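Local coordinates for protein serine-threonine phosphatase 2C (Toxoplasma gondii, PDB 2I44) that probably removes phosphate from serine and threonine residues of proteins, as a phosphatase of the PP2C family, and binds calcium ions, at residues Glu37-Leu42 against Val63-Ser68; Ala112-Tyr117 against Asn245-Arg250; Lys133-Ser138 against Gln223-Gln228; Ile160-Glu165 against Glu173-Asp178; Ala294-Thr299 against Ile313-Val318. All blocks are in the same frame, centred on the assembly; numbering follows the deposited sequence.

Contact 1 of 5, residues Glu37-Leu42 against Val63-Ser68; sequences EDRFTL and VGDFAS
Glu37 and Asp65 bring their backbones to 4.7 Å between CA atoms, and Arg39 and Ser68 follow at 5.7 Å, so the start of strand 38-43 runs beside the turn that leads into helix 66-80. The backbone of Glu37 is gripped from the helix side: Ser68 OG donates to Glu37 O over 2.9 Å, approaching from above the carbonyl plane, 44° out of it. The Ser68 hydroxyl is swung between its own N and carbonyl carbon, and there Ser68 OG also lies 3.4 Å from Arg39 CG. The Glu37 chain, extended beyond CG, lays its carboxylate along the 63-65 turn. One water joins the two sides there, donating to Glu37 OE1 and accepting from Val63 N, each at 2.8 Å. Arg39 bends at chi2 and sends NH2 to Asp65 OD2, a salt bridge at 3.3 Å whose hydrogen bond is weak, bent to 121°; the guanidinium and carboxylate planes are 68° apart. Arg39 NE has a stronger partner in Glu69, while Arg39 NH1 bonds to Asp38 O at 2.8 Å, almost in the guanidinium plane, which limits rotation of the group. Glu37 has its side chain about 4 Å from a bound calcium ion, and Asp60 and Gly61, which bind calcium, lie just before the turn in sequence. The arrangement borders the metal centre characteristic of PP2C phosphatases.

Contact 2 of 5, residues Ala112-Tyr117 against Asn245-Arg250; sequences AVDDMY and NQPDVR
Helix-on-sheet packing joins Ala112-Tyr117, within the long helix 98-130, to Asn245-Arg250, a loop running into strand 248-253. Tyr117 and Pro247 carry most of it. Pro247 CB stands over one face of the tyrosine ring, 3.7 Å from its centroid and 15° off the ring normal, a CH-pi contact. Beside it, Pro247 CG lies past the rim, 3.5 Å from Tyr117 CD2. The ring is fixed further at its far end, where Tyr117 OH hydrogen-bonds with Thr142 and Ser140, and the ring of Phe233 meets it with nearly parallel planes. One helical turn earlier, Val113 CG1 touches Val249 CG2 at 4.2 Å, a looser apolar contact that carries the packing on to the strand. Asp114 lies on the more exposed flank. Its CG is turned away from the backbone N (chi1 -162°), which takes Asp114 OD1 to 3.8 Å from Pro247 CD, while its OD2 forms a salt bridge with Lys118 in the same helix. Leu155 of strand 149-155 touches both Tyr117 and Pro247, placing the aromatic-proline pair between helix and sheet, as expected in the alpha/beta sandwich of the PP2C fold.

Contact 3 of 5, residues Lys133-Ser138 against Gln223-Gln228; sequences KDYASS and QPMQLQ
Tyr135 meets Pro224 and Met225 with one face of its ring, in the loop that precedes strand 137-146. Its chi1 of -65° sets CG opposite the carbonyl carbon and directs the ring over the facing loop. Met225 N lies above the centre of the ring, 3.4 Å from its plane, while Met225 CB makes a CH-pi contact, 3.8 Å from the centroid and 27° off the normal. The selenomethionine side chain crosses the tyrosine at about a right angle, then bends at chi2 and chi3 and leads its end away, leaving CB and CG to do the touching: Met225 CB is 3.4 Å from Tyr135 CG. Farther out, the phenol runs alongside Pro224 in the same direction, with Tyr135 OH 3.8 Å from Pro224 CB. Two residues on, Ser137 points its hydroxyl back along its own chain, where Ser137 OG donates to Tyr135 O at 2.8 Å from 41° out of the carbonyl plane. That bond ties the serine to the preceding turn, and Leu227 CD1 packs against Ser137 OG at 3.6 Å. Around this packing, Arg217 of helix 214-219 touches Tyr135 and Phe214 touches Pro224. Leu227 pairs by backbone with Ile209 of strand 208-210, and Ser137 with Thr62 at the end of strand 53-62.

Contact 4 of 5, residues Ile160-Glu165 against Glu173-Asp178; sequences IAMGVE and EFLTVD
The beta hairpin of strands 159-166 and 169-174 is joined here where its second strand gives way to loop. Ala161 and Phe174 form an antiparallel non-hydrogen-bonded pair, their CA atoms 4.2 Å apart; Met162 and Glu173 form the hydrogen-bonded pair beside it. In that pair Met162 N donates to Glu173 O at 2.8 Å, and Glu173 N returns a longer bond of 3.2 Å to Met162 O. Leu175 N extends the pairing past the strand end, donating to Ile160 O over 2.8 Å with an N-H...O angle of 165°. Strand 169-174 is an edge strand of its six-stranded antiparallel sheet, one of the two large sheets of the PP2C sandwich, and Ile160 and Met162 also touch Met261 on the next strand inward. On the Ala161 and Phe174 face, Ala161 CB lies 4.0 Å from Phe174 CD1, and the phenyl ring turns an edge to Ile160 O. Arg159 makes a cation-pi contact with this ring and Trp269 meets it edge-to-face. The selenomethionine side chain of Met162, folded at chi2 (80°) and again at chi3, brings Met162 CE back to Leu175 CD1 at a tight 3.5 Å. Thr176 OG1 accepts a weak, 3.4 Å bond from Ile160 N.

Contact 5 of 5, residues Ala294-Thr299 against Ile313-Val318; sequences ALVEMT and ITAMTV
Leu295 CD1 and Thr317 CG2 reach toward each other tip to tip at 3.6 Å, in a helix-on-sheet contact of the PP2C sandwich. Ala315 CB lies next along the strand, 4.0 Å from Leu295 CD1. Ala315 CB also meets Val296 CG2 at 4.1 Å, so a small strand residue receives both a leucine and a valine from the helix. At the strand's start, Val296 and Ile313 slide past each other in opposite directions, and Thr299 CG2 packs on Ile313 CD1 at 3.5 Å. The alternation of Ile313, Ala315 and Thr317 puts their side chains on the helix side, while Thr314 and Met316 point away and touch strand 53-62 of the other large sheet. The axes of helix 294-299 and strand 313-318 approach to 8.0 Å and make 149° between their N-to-C directions, a roughly antiparallel course. Farther out, Ala277 and Ile280 of helix 274-286 touch Leu295, and Phe27 of the adjacent strand 22-29 touches Val296. Asp311, a calcium ligand, lies just before the strand. The orientation of Thr299 is set within the helix: chi1 of -65° leaves its methyl facing Ile313 while Thr299 OG1 donates to Leu295 O at 2.8 Å, a carbonyl that also accepts from Thr299 N.

Overall arrangement
Contacts 2 and 5 are both helix-on-sheet packing, but on different sheets, with centres about 25 Å apart on opposite sides of the chain's centre. Contact 5 is wholly buried and aliphatic; contact 2 is partly buried, with an aromatic-proline pair. Contact 4, also buried, belongs to the same sheet as contact 5 and differs in relying on backbone hydrogen bonds. Contact 1 lies at the surface near calcium, and its chemistry is polar, with charges and a water. It meets contact 3, a buried loop-on-loop packing, where Ala67 packs on Ser137, and contact 5 through the probable hydrogen bond of Asp38 with Thr314. Arg250, in the second segment of contact 2, packs on Leu175 of contact 4.

Contact 1 of 5, residues Glu37-Leu42 against Val63-Ser68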
# COMPACT_ATOMS: atom_id res chain seq x y z
N GLU A 37 11.95 5.72 5.59
CA GLU A 37 11.53 4.33 5.53
C GLU A 37 10.35 4.05 4.61
O GLU A 37 9.82 2.94 4.60
CB GLU A 37 11.26 3.83 6.95
CG GLU A 37 12.37 4.24 7.92
CD GLU A 37 12.36 3.48 9.23
OE1 GLU A 37 11.27 3.25 9.79
OE2 GLU A 37 13.46 3.11 9.70
N ASP A 38 9.95 5.06 3.85
CA ASP A 38 8.86 4.90 2.89
C ASP A 38 9.50 4.41 1.59
O ASP A 38 10.62 4.82 1.25
CB ASP A 38 8.19 6.25 2.59
CG ASP A 38 7.03 6.56 3.53
OD1 ASP A 38 6.83 5.84 4.53
OD2 ASP A 38 6.32 7.56 3.25
N ARG A 39 8.80 3.54 0.88
CA ARG A 39 9.28 3.01 -0.39
C ARG A 39 8.09 2.92 -1.35
O ARG A 39 6.94 3.07 -0.94
CB ARG A 39 9.93 1.64 -0.20
CG ARG A 39 11.26 1.69 0.56
CD ARG A 39 12.33 2.44 -0.24
NE ARG A 39 13.64 2.37 0.39
CZ ARG A 39 14.01 3.06 1.47
NH1 ARG A 39 13.16 3.90 2.06
NH2 ARG A 39 15.23 2.91 1.97
N PHE A 40 8.36 2.69 -2.63
CA PHE A 40 7.28 2.60 -3.60
C PHE A 40 7.73 1.91 -4.88
O PHE A 40 8.92 1.80 -5.17
CB PHE A 40 6.74 4.00 -3.91
CG PHE A 40 7.80 4.97 -4.37
CD1 PHE A 40 8.30 4.91 -5.66
CD2 PHE A 40 8.28 5.94 -3.51
CE1 PHE A 40 9.26 5.82 -6.10
CE2 PHE A 40 9.25 6.85 -3.93
CZ PHE A 40 9.74 6.79 -5.23
N THR A 41 6.75 1.46 -5.65
CA THR A 41 7.02 0.74 -6.88
C THR A 41 5.95 1.04 -7.91
O THR A 41 4.76 1.03 -7.60
CB THR A 41 7.06 -0.78 -6.61
OG1 THR A 41 8.13 -1.08 -5.70
CG2 THR A 41 7.23 -1.57 -7.91
N LEU A 42 6.37 1.34 -9.13
CA LEU A 42 5.43 1.61 -10.21
C LEU A 42 5.89 0.87 -11.46
O LEU A 42 7.00 1.07 -11.94
CB LEU A 42 5.35 3.12 -10.48
CG LEU A 42 4.23 3.59 -11.43
CD1 LEU A 42 4.05 5.09 -11.32
CD2 LEU A 42 4.54 3.20 -12.85
N VAL A 63 10.77 0.32 11.92
CA VAL A 63 11.82 -0.43 12.59
C VAL A 63 12.87 -0.72 11.52
O VAL A 63 13.17 -1.87 11.21
CB VAL A 63 11.32 -1.78 13.19
CG1 VAL A 63 12.42 -2.39 14.04
CG2 VAL A 63 10.06 -1.55 14.02
N GLY A 64 13.43 0.35 10.97
CA GLY A 64 14.42 0.21 9.91
C GLY A 64 13.70 0.18 8.57
O GLY A 64 12.48 0.02 8.52
N ASP A 65 14.45 0.33 7.48
CA ASP A 65 13.85 0.32 6.15
C ASP A 65 13.97 -1.04 5.46
O ASP A 65 13.61 -1.18 4.29
CB ASP A 65 14.49 1.40 5.27
CG ASP A 65 16.00 1.24 5.13
OD1 ASP A 65 16.52 0.11 5.30
OD2 ASP A 65 16.69 2.24 4.83
N PHE A 66 14.47 -2.04 6.17
CA PHE A 66 14.66 -3.35 5.57
C PHE A 66 13.44 -3.95 4.87
O PHE A 66 13.53 -4.36 3.71
CB PHE A 66 15.17 -4.35 6.61
CG PHE A 66 15.50 -5.70 6.03
CD1 PHE A 66 16.72 -5.93 5.42
CD2 PHE A 66 14.56 -6.73 6.07
CE1 PHE A 66 17.01 -7.18 4.85
CE2 PHE A 66 14.84 -7.97 5.50
CZ PHE A 66 16.07 -8.20 4.89
N ALA A 67 12.31 -4.02 5.56
CA ALA A 67 11.11 -4.60 4.96
C ALA A 67 10.60 -3.83 3.74
O ALA A 67 10.32 -4.44 2.71
CB ALA A 67 10.01 -4.74 6.00
N SER A 68 10.47 -2.51 3.86
CA SER A 68 9.98 -1.72 2.72
C SER A 68 10.98 -1.70 1.56
O SER A 68 10.59 -1.78 0.39
CB SER A 68 9.64 -0.29 3.16
OG SER A 68 10.78 0.38 3.68
O HOH W 1 11.53 2.95 12.58

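Contact 2 of 5, residues Ala112-Tyr117 against Asn245-Arg250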
# COMPACT_ATOMS: atom_id res chain seq x y z
N ALA A 112 -4.82 -13.43 -7.76
CA ALA A 112 -3.42 -13.14 -8.06
C ALA A 112 -2.82 -12.19 -7.03
O ALA A 112 -1.67 -12.36 -6.61
CB ALA A 112 -3.30 -12.55 -9.47
N VAL A 113 -3.58 -11.17 -6.64
CA VAL A 113 -3.09 -10.21 -5.67
C VAL A 113 -2.90 -10.93 -4.34
O VAL A 113 -1.94 -10.69 -3.62
CB VAL A 113 -4.08 -9.03 -5.51
CG1 VAL A 113 -3.67 -8.12 -4.35
CG2 VAL A 113 -4.11 -8.22 -6.80
N ASP A 114 -3.83 -11.83 -4.03
CA ASP A 114 -3.74 -12.58 -2.79
C ASP A 114 -2.45 -13.41 -2.79
O ASP A 114 -1.72 -13.44 -1.79
CB ASP A 114 -4.95 -13.50 -2.63
CG ASP A 114 -5.12 -13.97 -1.20
OD1 ASP A 114 -5.52 -13.14 -0.36
OD2 ASP A 114 -4.84 -15.15 -0.91
N ASP A 115 -2.19 -14.08 -3.91
CA ASP A 115 -0.99 -14.90 -4.05
C ASP A 115 0.26 -14.05 -3.92
O ASP A 115 1.24 -14.45 -3.29
CB ASP A 115 -0.97 -15.60 -5.41
CG ASP A 115 -1.92 -16.77 -5.47
OD1 ASP A 115 -2.60 -17.04 -4.46
OD2 ASP A 115 -1.99 -17.43 -6.54
N MSE A 116 0.23 -12.87 -4.53
CA MSE A 116 1.36 -11.95 -4.48
C MSE A 116 1.74 -11.59 -3.04
O MSE A 116 2.90 -11.70 -2.64
CB MSE A 116 1.02 -10.66 -5.24
CG MSE A 116 2.09 -9.58 -5.12
SE MSE A 116 1.57 -7.88 -5.94
CE MSE A 116 0.61 -7.13 -4.45
N TYR A 117 0.74 -11.18 -2.26
CA TYR A 117 0.98 -10.80 -0.88
C TYR A 117 1.60 -11.91 -0.06
O TYR A 117 2.66 -11.73 0.54
CB TYR A 117 -0.33 -10.33 -0.23
CG TYR A 117 -0.56 -8.84 -0.39
CD1 TYR A 117 0.03 -7.93 0.48
CD2 TYR A 117 -1.32 -8.34 -1.46
CE1 TYR A 117 -0.12 -6.55 0.30
CE2 TYR A 117 -1.47 -6.97 -1.65
CZ TYR A 117 -0.87 -6.08 -0.77
OH TYR A 117 -1.04 -4.72 -0.95
N ASN A 245 -0.52 -11.56 7.05
CA ASN A 245 -0.10 -11.09 5.73
C ASN A 245 -1.27 -11.24 4.75
O ASN A 245 -1.10 -11.13 3.54
CB ASN A 245 1.12 -11.87 5.21
CG ASN A 245 0.90 -13.37 5.16
OD1 ASN A 245 -0.22 -13.85 4.97
ND2 ASN A 245 1.98 -14.12 5.33
N GLN A 246 -2.45 -11.50 5.30
CA GLN A 246 -3.67 -11.64 4.52
C GLN A 246 -4.15 -10.24 4.13
O GLN A 246 -4.52 -9.45 5.00
CB GLN A 246 -4.75 -12.34 5.35
CG GLN A 246 -6.14 -12.38 4.72
CD GLN A 246 -6.15 -13.13 3.41
OE1 GLN A 246 -6.21 -12.53 2.33
NE2 GLN A 246 -6.07 -14.45 3.49
N PRO A 247 -4.13 -9.91 2.84
CA PRO A 247 -4.58 -8.57 2.45
C PRO A 247 -6.08 -8.51 2.25
O PRO A 247 -6.73 -9.54 2.03
CB PRO A 247 -3.85 -8.34 1.14
CG PRO A 247 -3.90 -9.72 0.52
CD PRO A 247 -3.52 -10.61 1.69
N ASP A 248 -6.66 -7.32 2.36
CA ASP A 248 -8.08 -7.18 2.06
C ASP A 248 -7.98 -6.81 0.59
O ASP A 248 -7.12 -6.01 0.21
CB ASP A 248 -8.73 -6.03 2.86
CG ASP A 248 -9.11 -6.45 4.28
OD1 ASP A 248 -9.76 -7.50 4.43
OD2 ASP A 248 -8.76 -5.73 5.23
N VAL A 249 -8.80 -7.42 -0.25
CA VAL A 249 -8.74 -7.13 -1.67
C VAL A 249 -10.08 -6.62 -2.17
O VAL A 249 -11.13 -7.10 -1.74
CB VAL A 249 -8.33 -8.39 -2.47
CG1 VAL A 249 -8.16 -8.05 -3.94
CG2 VAL A 249 -7.02 -8.95 -1.91
N ARG A 250 -10.03 -5.64 -3.07
CA ARG A 250 -11.22 -5.03 -3.65
C ARG A 250 -10.98 -4.70 -5.12
O ARG A 250 -10.03 -3.99 -5.47
CB ARG A 250 -11.58 -3.75 -2.88
CG ARG A 250 -12.75 -2.96 -3.46
CD ARG A 250 -13.07 -1.73 -2.61
NE ARG A 250 -14.18 -0.95 -3.14
CZ ARG A 250 -14.64 0.19 -2.61
NH1 ARG A 250 -14.08 0.69 -1.52
NH2 ARG A 250 -15.66 0.82 -3.17

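Contact 3 of 5, residues Lys133-Ser138 against Gln223-Gln228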
# COMPACT_ATOMS: atom_id res chain seq x y z
N LYS A 133 16.61 -9.89 10.95
CA LYS A 133 15.77 -8.70 11.07
C LYS A 133 14.50 -9.15 11.80
O LYS A 133 13.53 -9.56 11.16
CB LYS A 133 15.42 -8.17 9.67
CG LYS A 133 16.63 -7.81 8.82
CD LYS A 133 17.38 -6.65 9.44
CE LYS A 133 18.63 -6.31 8.65
NZ LYS A 133 19.27 -5.10 9.20
N ASP A 134 14.51 -9.08 13.13
CA ASP A 134 13.38 -9.55 13.92
C ASP A 134 12.06 -8.82 13.82
O ASP A 134 11.01 -9.45 13.87
CB ASP A 134 13.77 -9.62 15.40
CG ASP A 134 14.87 -10.63 15.67
OD1 ASP A 134 15.09 -11.52 14.82
OD2 ASP A 134 15.50 -10.54 16.74
N TYR A 135 12.09 -7.50 13.69
CA TYR A 135 10.85 -6.75 13.64
C TYR A 135 10.65 -5.84 12.44
O TYR A 135 9.60 -5.21 12.31
CB TYR A 135 10.70 -5.94 14.94
CG TYR A 135 10.56 -6.81 16.17
CD1 TYR A 135 9.33 -7.38 16.51
CD2 TYR A 135 11.66 -7.10 16.97
CE1 TYR A 135 9.20 -8.21 17.62
CE2 TYR A 135 11.55 -7.94 18.09
CZ TYR A 135 10.31 -8.49 18.41
OH TYR A 135 10.18 -9.31 19.51
N ALA A 136 11.64 -5.77 11.55
CA ALA A 136 11.50 -4.93 10.37
C ALA A 136 10.18 -5.29 9.69
O ALA A 136 9.96 -6.45 9.32
CB ALA A 136 12.68 -5.16 9.41
N SER A 137 9.32 -4.29 9.54
CA SER A 137 8.01 -4.48 8.93
C SER A 137 7.67 -3.35 7.95
O SER A 137 8.40 -2.37 7.83
CB SER A 137 6.92 -4.51 10.01
OG SER A 137 7.18 -5.48 11.01
N SER A 138 6.54 -3.50 7.27
CA SER A 138 6.08 -2.49 6.32
C SER A 138 4.60 -2.65 6.00
O SER A 138 4.07 -3.77 5.93
CB SER A 138 6.90 -2.57 5.02
OG SER A 138 6.47 -1.60 4.07
N GLN A 223 15.30 -5.50 23.18
CA GLN A 223 14.38 -4.49 22.69
C GLN A 223 13.26 -5.04 21.80
O GLN A 223 13.26 -4.82 20.59
CB GLN A 223 15.16 -3.42 21.93
CG GLN A 223 16.07 -2.60 22.82
CD GLN A 223 17.17 -1.92 22.04
OE1 GLN A 223 17.97 -2.58 21.37
NE2 GLN A 223 17.23 -0.59 22.12
N PRO A 224 12.30 -5.77 22.39
CA PRO A 224 11.19 -6.33 21.62
C PRO A 224 10.39 -5.16 21.04
O PRO A 224 10.28 -4.11 21.67
CB PRO A 224 10.41 -7.13 22.66
CG PRO A 224 10.63 -6.33 23.91
CD PRO A 224 12.12 -6.03 23.83
N MSE A 225 9.84 -5.33 19.84
CA MSE A 225 9.09 -4.25 19.22
C MSE A 225 7.59 -4.50 19.10
O MSE A 225 7.12 -5.64 19.18
CB MSE A 225 9.66 -3.95 17.83
CG MSE A 225 11.12 -3.50 17.85
SE MSE A 225 11.36 -1.74 18.68
CE MSE A 225 12.17 -2.29 20.34
N GLN A 226 6.86 -3.40 18.90
CA GLN A 226 5.41 -3.40 18.77
C GLN A 226 5.00 -2.62 17.52
O GLN A 226 5.77 -1.82 17.00
CB GLN A 226 4.78 -2.71 19.97
CG GLN A 226 5.04 -3.39 21.30
CD GLN A 226 4.81 -2.45 22.48
OE1 GLN A 226 5.56 -1.48 22.67
NE2 GLN A 226 3.78 -2.74 23.27
N LEU A 227 3.79 -2.85 17.05
CA LEU A 227 3.28 -2.16 15.87
C LEU A 227 1.88 -1.66 16.15
O LEU A 227 1.16 -2.21 16.99
CB LEU A 227 3.25 -3.11 14.66
CG LEU A 227 4.59 -3.71 14.24
CD1 LEU A 227 4.38 -4.63 13.05
CD2 LEU A 227 5.56 -2.60 13.89
N GLN A 228 1.48 -0.59 15.47
CA GLN A 228 0.15 -0.05 15.67
C GLN A 228 -0.83 -0.46 14.57
O GLN A 228 -1.91 0.10 14.45
CB GLN A 228 0.22 1.46 15.84
CG GLN A 228 0.81 1.83 17.20
CD GLN A 228 1.02 3.31 17.38
OE1 GLN A 228 1.71 3.96 16.59
NE2 GLN A 228 0.44 3.86 18.44

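Contact 4 of 5, residues Ile160-Glu165 against Glu173-Asp178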
# COMPACT_ATOMS: atom_id res chain seq x y z
N ILE A 160 -5.45 4.19 0.08
CA ILE A 160 -5.68 4.56 -1.31
C ILE A 160 -6.97 5.37 -1.36
O ILE A 160 -8.01 4.91 -0.89
CB ILE A 160 -5.84 3.33 -2.23
CG1 ILE A 160 -4.56 2.49 -2.20
CG2 ILE A 160 -6.15 3.78 -3.66
CD1 ILE A 160 -4.59 1.30 -3.16
N ALA A 161 -6.91 6.58 -1.90
CA ALA A 161 -8.09 7.43 -2.02
C ALA A 161 -8.51 7.47 -3.49
O ALA A 161 -7.68 7.33 -4.39
CB ALA A 161 -7.80 8.84 -1.52
N MSE A 162 -9.80 7.66 -3.73
CA MSE A 162 -10.30 7.67 -5.10
C MSE A 162 -11.25 8.83 -5.37
O MSE A 162 -12.18 9.08 -4.60
CB MSE A 162 -11.01 6.35 -5.40
CG MSE A 162 -11.38 6.14 -6.86
SE MSE A 162 -9.87 5.55 -7.92
CE MSE A 162 -10.29 3.66 -7.96
N GLY A 163 -11.00 9.54 -6.46
CA GLY A 163 -11.85 10.65 -6.84
C GLY A 163 -12.68 10.26 -8.04
O GLY A 163 -12.14 9.92 -9.09
N VAL A 164 -14.00 10.29 -7.89
CA VAL A 164 -14.92 9.94 -8.97
C VAL A 164 -15.93 11.07 -9.15
O VAL A 164 -16.60 11.47 -8.20
CB VAL A 164 -15.66 8.62 -8.65
CG1 VAL A 164 -16.57 8.22 -9.80
CG2 VAL A 164 -14.65 7.51 -8.37
N GLU A 165 -16.04 11.58 -10.37
CA GLU A 165 -16.97 12.67 -10.66
C GLU A 165 -18.42 12.18 -10.76
O GLU A 165 -18.69 11.14 -11.36
CB GLU A 165 -16.55 13.35 -11.97
CG GLU A 165 -17.30 14.63 -12.30
CD GLU A 165 -16.86 15.22 -13.64
OE1 GLU A 165 -15.63 15.36 -13.85
OE2 GLU A 165 -17.73 15.53 -14.47
N GLU A 173 -13.40 8.97 -1.62
CA GLU A 173 -13.44 7.96 -0.57
C GLU A 173 -12.14 7.16 -0.53
O GLU A 173 -11.35 7.18 -1.47
CB GLU A 173 -14.59 7.00 -0.83
CG GLU A 173 -14.34 6.06 -2.02
CD GLU A 173 -15.37 4.94 -2.13
OE1 GLU A 173 -15.77 4.40 -1.08
OE2 GLU A 173 -15.77 4.59 -3.27
N PHE A 174 -11.93 6.46 0.58
CA PHE A 174 -10.76 5.60 0.73
C PHE A 174 -11.25 4.22 0.28
O PHE A 174 -12.38 3.85 0.57
CB PHE A 174 -10.32 5.52 2.19
CG PHE A 174 -9.57 6.72 2.66
CD1 PHE A 174 -8.40 7.13 2.01
CD2 PHE A 174 -10.01 7.45 3.76
CE1 PHE A 174 -7.68 8.23 2.46
CE2 PHE A 174 -9.30 8.55 4.21
CZ PHE A 174 -8.14 8.94 3.56
N LEU A 175 -10.41 3.48 -0.45
CA LEU A 175 -10.80 2.15 -0.90
C LEU A 175 -10.28 1.10 0.09
O LEU A 175 -10.54 -0.09 -0.06
CB LEU A 175 -10.22 1.87 -2.29
CG LEU A 175 -10.71 2.79 -3.41
CD1 LEU A 175 -9.99 2.45 -4.72
CD2 LEU A 175 -12.21 2.63 -3.57
N THR A 176 -9.56 1.56 1.10
CA THR A 176 -9.00 0.65 2.10
C THR A 176 -9.27 1.14 3.52
O THR A 176 -9.27 2.33 3.79
CB THR A 176 -7.47 0.51 1.93
OG1 THR A 176 -6.85 1.80 2.09
CG2 THR A 176 -7.12 -0.04 0.56
N VAL A 177 -9.49 0.19 4.41
CA VAL A 177 -9.72 0.47 5.82
C VAL A 177 -8.50 -0.07 6.59
O VAL A 177 -8.12 -1.23 6.40
CB VAL A 177 -11.00 -0.22 6.32
CG1 VAL A 177 -11.14 -0.05 7.82
CG2 VAL A 177 -12.22 0.39 5.59
N ASP A 178 -7.91 0.75 7.45
CA ASP A 178 -6.72 0.35 8.19
C ASP A 178 -6.89 -0.93 9.00
O ASP A 178 -7.96 -1.20 9.54
CB ASP A 178 -6.28 1.44 9.17
CG ASP A 178 -6.02 2.77 8.50
OD1 ASP A 178 -5.97 2.83 7.25
OD2 ASP A 178 -5.86 3.77 9.23

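Contact 5 of 5, residues Ala294-Thr299 against Ile313-Val318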
# COMPACT_ATOMS: atom_id res chain seq x y z
N ALA A 294 2.60 18.34 -4.86
CA ALA A 294 1.67 19.27 -4.23
C ALA A 294 1.15 18.64 -2.94
O ALA A 294 1.09 19.30 -1.90
CB ALA A 294 0.52 19.58 -5.18
N LEU A 295 0.78 17.37 -3.00
CA LEU A 295 0.27 16.67 -1.82
C LEU A 295 1.30 16.62 -0.69
O LEU A 295 0.95 16.81 0.47
CB LEU A 295 -0.14 15.24 -2.19
CG LEU A 295 -1.47 15.08 -2.94
CD1 LEU A 295 -1.65 13.64 -3.39
CD2 LEU A 295 -2.60 15.50 -2.03
N VAL A 296 2.56 16.37 -1.03
CA VAL A 296 3.59 16.30 -0.01
C VAL A 296 3.94 17.68 0.56
O VAL A 296 3.99 17.85 1.78
CB VAL A 296 4.88 15.63 -0.56
CG1 VAL A 296 6.00 15.71 0.48
CG2 VAL A 296 4.60 14.17 -0.91
N GLU A 297 4.18 18.66 -0.30
CA GLU A 297 4.54 19.99 0.17
C GLU A 297 3.42 20.66 0.98
O GLU A 297 3.70 21.32 1.98
CB GLU A 297 4.97 20.87 -1.01
CG GLU A 297 6.07 20.22 -1.85
CD GLU A 297 6.79 21.19 -2.78
OE1 GLU A 297 6.11 22.02 -3.42
OE2 GLU A 297 8.04 21.12 -2.87
N MSE A 298 2.17 20.46 0.56
CA MSE A 298 1.02 21.02 1.26
C MSE A 298 0.93 20.42 2.67
O MSE A 298 0.63 21.12 3.63
CB MSE A 298 -0.28 20.69 0.51
CG MSE A 298 -0.46 21.38 -0.83
SE MSE A 298 -1.05 23.19 -0.65
CE MSE A 298 -2.94 22.92 -0.86
N THR A 299 1.19 19.12 2.77
CA THR A 299 1.15 18.41 4.04
C THR A 299 2.25 18.91 4.97
O THR A 299 2.01 19.12 6.15
CB THR A 299 1.31 16.89 3.82
OG1 THR A 299 0.19 16.39 3.08
CG2 THR A 299 1.41 16.14 5.15
N ILE A 313 6.70 11.13 4.24
CA ILE A 313 5.49 11.33 3.46
C ILE A 313 5.74 10.91 2.02
O ILE A 313 6.71 11.34 1.40
CB ILE A 313 5.04 12.81 3.44
CG1 ILE A 313 5.02 13.37 4.87
CG2 ILE A 313 3.64 12.92 2.83
CD1 ILE A 313 4.71 14.86 4.93
N THR A 314 4.87 10.07 1.50
CA THR A 314 4.98 9.59 0.13
C THR A 314 3.61 9.60 -0.52
O THR A 314 2.63 9.11 0.07
CB THR A 314 5.56 8.16 0.08
OG1 THR A 314 6.92 8.19 0.53
CG2 THR A 314 5.51 7.60 -1.34
N ALA A 315 3.54 10.15 -1.72
CA ALA A 315 2.29 10.21 -2.45
C ALA A 315 2.51 9.82 -3.91
O ALA A 315 3.49 10.23 -4.54
CB ALA A 315 1.70 11.61 -2.37
N MSE A 316 1.62 8.99 -4.43
CA MSE A 316 1.68 8.54 -5.81
C MSE A 316 0.30 8.86 -6.37
O MSE A 316 -0.70 8.35 -5.88
CB MSE A 316 1.94 7.02 -5.87
CG MSE A 316 2.07 6.44 -7.28
SE MSE A 316 2.33 4.49 -7.29
CE MSE A 316 4.23 4.46 -6.95
N THR A 317 0.25 9.73 -7.38
CA THR A 317 -1.01 10.12 -7.99
C THR A 317 -1.19 9.50 -9.37
O THR A 317 -0.28 9.51 -10.19
CB THR A 317 -1.10 11.66 -8.12
OG1 THR A 317 0.09 12.18 -8.72
CG2 THR A 317 -1.29 12.30 -6.75
N VAL A 318 -2.38 8.96 -9.62
CA VAL A 318 -2.68 8.32 -10.89
C VAL A 318 -3.97 8.91 -11.46
O VAL A 318 -5.03 8.80 -10.85
CB VAL A 318 -2.85 6.79 -10.72
CG1 VAL A 318 -3.12 6.14 -12.07
CG2 VAL A 318 -1.61 6.19 -10.07